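Local coordinates for aryl acylamidase (bacterium CSBL00001, PDB 4YJ6), which probably hydrolyses the amide bond of aryl acylamides, as a member of the amidase signature enzyme family, at residues Y136-T141 with D320-M325; A336-K339 with L344-E347. All blocks are in the same frame, centred on the assembly; numbering follows the deposited sequence.

Interaction 1 (Y136-T141 with D320-M325); sequences YGFRGT and DAWCRM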
# COMPACT_ATOMS: atom_id res chain seq x y z
N TYR A 136 9.52 11.00 -1.48
CA TYR A 136 10.36 9.81 -1.24
C TYR A 136 9.65 8.75 -0.39
O TYR A 136 10.30 7.86 0.18
CB TYR A 136 11.71 10.21 -0.60
CG TYR A 136 12.79 10.57 -1.61
CD1 TYR A 136 13.25 9.63 -2.51
CD2 TYR A 136 13.37 11.86 -1.65
CE1 TYR A 136 14.25 9.94 -3.43
CE2 TYR A 136 14.37 12.18 -2.56
CZ TYR A 136 14.79 11.22 -3.45
OH TYR A 136 15.78 11.49 -4.38
N GLY A 137 8.32 8.80 -0.35
CA GLY A 137 7.55 7.85 0.46
C GLY A 137 7.78 7.98 1.96
O GLY A 137 7.35 7.13 2.72
N PHE A 138 8.42 9.07 2.41
CA PHE A 138 9.06 9.04 3.74
C PHE A 138 8.11 9.54 4.84
O PHE A 138 8.45 10.44 5.63
CB PHE A 138 10.40 9.83 3.71
CG PHE A 138 11.48 9.27 4.64
CD1 PHE A 138 11.38 9.41 6.01
CD2 PHE A 138 12.59 8.64 4.13
CE1 PHE A 138 12.40 8.90 6.87
CE2 PHE A 138 13.59 8.11 4.98
CZ PHE A 138 13.46 8.25 6.35
N ARG A 139 6.92 8.95 4.89
CA ARG A 139 5.96 9.13 6.00
C ARG A 139 4.69 8.36 5.70
O ARG A 139 4.40 8.02 4.54
CB ARG A 139 5.59 10.61 6.22
CG ARG A 139 5.14 11.32 4.93
CD ARG A 139 4.95 12.85 5.13
NE ARG A 139 6.22 13.50 5.41
CZ ARG A 139 6.38 14.61 6.12
NH1 ARG A 139 5.33 15.23 6.67
NH2 ARG A 139 7.60 15.10 6.29
N GLY A 140 3.91 8.09 6.75
CA GLY A 140 2.67 7.35 6.65
C GLY A 140 1.44 8.23 6.39
O GLY A 140 0.31 7.80 6.60
N THR A 141 1.69 9.46 5.92
CA THR A 141 0.63 10.34 5.45
C THR A 141 0.94 10.69 3.99
O THR A 141 2.06 10.47 3.51
CB THR A 141 0.61 11.65 6.23
OG1 THR A 141 1.95 12.16 6.27
CG2 THR A 141 0.10 11.37 7.68
N ASP A 320 13.84 4.42 14.44
CA ASP A 320 15.09 5.05 14.03
C ASP A 320 15.88 4.16 13.05
O ASP A 320 16.43 4.64 12.06
CB ASP A 320 16.00 5.33 15.24
CG ASP A 320 15.56 6.55 16.07
OD1 ASP A 320 14.71 7.34 15.62
OD2 ASP A 320 16.11 6.71 17.19
N ALA A 321 15.93 2.85 13.33
CA ALA A 321 16.63 1.92 12.44
C ALA A 321 15.94 1.88 11.08
O ALA A 321 16.60 1.88 10.03
CB ALA A 321 16.66 0.49 13.04
N TRP A 322 14.61 1.82 11.08
CA TRP A 322 13.88 1.88 9.79
C TRP A 322 14.20 3.13 9.00
O TRP A 322 14.50 3.07 7.79
CB TRP A 322 12.37 1.84 10.05
CG TRP A 322 11.56 1.77 8.73
CD1 TRP A 322 11.19 0.63 8.04
CD2 TRP A 322 11.02 2.87 7.99
NE1 TRP A 322 10.49 0.97 6.92
CE2 TRP A 322 10.36 2.34 6.87
CE3 TRP A 322 11.07 4.27 8.15
CZ2 TRP A 322 9.74 3.14 5.92
CZ3 TRP A 322 10.45 5.07 7.23
CH2 TRP A 322 9.79 4.51 6.10
N CYS A 323 14.19 4.29 9.67
CA CYS A 323 14.50 5.54 8.98
C CYS A 323 15.89 5.53 8.39
O CYS A 323 16.10 6.00 7.27
CB CYS A 323 14.35 6.74 9.93
SG CYS A 323 12.62 7.12 10.34
N ARG A 324 16.88 5.03 9.14
CA ARG A 324 18.22 4.97 8.58
C ARG A 324 18.29 4.01 7.38
O ARG A 324 18.95 4.30 6.39
CB ARG A 324 19.23 4.54 9.65
CG ARG A 324 19.57 5.67 10.65
CD ARG A 324 20.73 5.26 11.56
NE ARG A 324 20.33 4.15 12.44
CZ ARG A 324 19.81 4.27 13.65
NH1 ARG A 324 19.61 5.48 14.23
NH2 ARG A 324 19.47 3.17 14.31
N MSE A 325 17.64 2.84 7.49
CA MSE A 325 17.67 1.89 6.38
C MSE A 325 17.04 2.42 5.10
O MSE A 325 17.57 2.18 4.02
CB MSE A 325 16.97 0.59 6.81
CG MSE A 325 17.81 -0.11 7.78
SE MSE A 325 16.67 -1.48 8.56
CE MSE A 325 16.31 -2.56 7.04

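Interaction 2 (A336-K339 with L344-E347); sequences ALRK and LYGE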
# COMPACT_ATOMS: atom_id res chain seq x y z
N ALA A 336 22.56 10.65 -7.14
CA ALA A 336 22.49 10.36 -8.59
C ALA A 336 21.76 11.49 -9.32
O ALA A 336 22.20 11.91 -10.39
CB ALA A 336 21.82 9.03 -8.86
N LEU A 337 20.67 12.00 -8.77
CA LEU A 337 19.94 13.10 -9.40
C LEU A 337 20.83 14.33 -9.51
O LEU A 337 20.82 15.02 -10.53
CB LEU A 337 18.66 13.47 -8.62
CG LEU A 337 17.55 12.42 -8.73
CD1 LEU A 337 16.41 12.68 -7.75
CD2 LEU A 337 17.03 12.43 -10.15
N ARG A 338 21.60 14.62 -8.45
CA ARG A 338 22.47 15.79 -8.48
C ARG A 338 23.49 15.65 -9.61
O ARG A 338 23.79 16.61 -10.32
CB ARG A 338 23.22 15.97 -7.17
CG ARG A 338 24.18 17.17 -7.21
CD ARG A 338 24.59 17.61 -5.83
NE ARG A 338 25.35 16.58 -5.16
CZ ARG A 338 25.82 16.68 -3.92
NH1 ARG A 338 25.61 17.80 -3.22
NH2 ARG A 338 26.52 15.68 -3.39
N LYS A 339 24.03 14.44 -9.76
CA LYS A 339 25.00 14.17 -10.82
C LYS A 339 24.37 14.41 -12.20
O LYS A 339 25.05 14.84 -13.14
CB LYS A 339 25.51 12.74 -10.72
CG LYS A 339 26.50 12.36 -11.81
CD LYS A 339 27.16 11.01 -11.55
CE LYS A 339 28.15 10.66 -12.67
NZ LYS A 339 29.29 11.62 -12.70
N LEU A 344 19.01 18.52 -5.24
CA LEU A 344 18.06 18.62 -4.14
C LEU A 344 18.78 18.95 -2.83
O LEU A 344 18.14 19.18 -1.81
CB LEU A 344 17.28 17.31 -4.02
CG LEU A 344 16.37 17.08 -5.23
CD1 LEU A 344 16.00 15.60 -5.42
CD2 LEU A 344 15.12 17.94 -5.09
N TYR A 345 20.10 18.98 -2.85
CA TYR A 345 20.85 19.43 -1.69
C TYR A 345 20.99 20.95 -1.68
O TYR A 345 21.07 21.58 -0.62
CB TYR A 345 22.24 18.81 -1.69
CG TYR A 345 22.29 17.35 -1.31
CD1 TYR A 345 22.24 16.96 0.03
CD2 TYR A 345 22.44 16.36 -2.28
CE1 TYR A 345 22.31 15.63 0.38
CE2 TYR A 345 22.51 15.03 -1.93
CZ TYR A 345 22.45 14.67 -0.60
OH TYR A 345 22.52 13.35 -0.23
N GLY A 346 21.05 21.54 -2.87
CA GLY A 346 21.32 22.96 -3.02
C GLY A 346 20.16 23.73 -3.60
O GLY A 346 19.23 24.11 -2.89
N GLU A 347 20.20 23.97 -4.91
CA GLU A 347 19.20 24.79 -5.58
C GLU A 347 17.76 24.43 -5.20
O GLU A 347 16.94 25.31 -4.95
CB GLU A 347 19.34 24.68 -7.11
CG GLU A 347 18.38 25.62 -7.80
CD GLU A 347 18.51 25.61 -9.31
OE1 GLU A 347 19.32 24.82 -9.84
OE2 GLU A 347 17.77 26.39 -9.95

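Interaction 1 (Y136-T141 with D320-M325)
Phe138 reaches from the loop 136-141 to the helix segment 320-325 and meets it at two residues, Trp322 and Cys323. Its ring lies against the indole in an edge-to-face pair: the edge of Trp322 is directed at a face of Phe138, the centroid of the Phe138 ring and that of the six-membered indole ring are 5.7 Å apart, and the planes are inclined at 62°. The closest atoms of the pair, Phe138 CE1 and Trp322 CZ3, are 4.3 Å apart, with CZ3 standing over the rim of the phenyl ring and not over its centre. Phe138 is also the centre of an inverse gamma turn, marked by a weak bond from Arg139 N to Gly137 O, 2.9 Å. The loop holding this turn follows strand 126-131 of the amidase fold and packs on the long helix 315-339. The far end of the ring meets Cys323, whose carbonyl O lies near the ring plane, 3.6 Å from Phe138 CZ. The thiol adds an oblique sulfur-aromatic contact, Cys323 SG lying 5.1 Å from the Phe138 ring centroid and 72° off the ring normal. All three residues are buried. Trp322 NE1 is hydrogen-bonded to Gly184 O, which anchors the indole, and the ring of Trp359 also meets Phe138.

Interaction 2 (A336-K339 with L344-E347)
Arg338 leaves the helix with CG anti to its backbone N (chi1 178°) and bends at chi3, 65°, which swings the guanidinium across the Tyr345 side chain. The two side chains cross at about a right angle, while their flat groups are inclined by only 32°. Tyr345 CD2 lies over one face of the guanidinium, displaced toward its rim, and is 3.6 Å from Arg338 NH1; Arg338 CZ follows at 3.8 Å from the same CD2. Further back along the tyrosine, CB of Tyr345 is 3.8 Å from Arg338 NH1, evidence that the overlap is with the near side of the ring and its stem. Gln335 OE1 accepts a hydrogen bond from Arg338 NH2 and helps to fix the rotation of the guanidinium. With an alanine in place of Arg338, Tyr345 is likely to lose the flat cover over CD2, and Gln335 OE1 that donor. A separate apolar contact joins Leu337 CD1 to Leu344 CD1 at 3.8 Å, each leucine adding one methyl. Beyond the segments, Leu344 and Tyr345 both touch Met334, one turn earlier on the helix. With just four residues between the segments, this is local packing at a helix C-terminus, where the chain leaving helix 315-339 folds back against its last turn.

How the interactions relate
Helix 315-339 is common to both contacts: interaction 1 uses 320-325, near its start, and interaction 2 its last turn, 336-339. Their centres are about 20 Å apart, and interaction 1 lies deeper, its centre about 14 Å from the chain's centre against about 28 Å for interaction 2. Along the chain they come in series. Interaction 1 spans 178 intervening residues and joins sequence-distant parts of the amidase fold, whereas interaction 2 turns back after four. Tyr136 packs between them, its OH 3.6 Å from Leu337 CD1 and 4.2 Å from Leu344 CD1. Phe138 touches the helix at Trp322, Cys323 and Ile326, Tyr136 at Thr330, Met334 and Leu337, so one loop follows the helix from the first contact to the second.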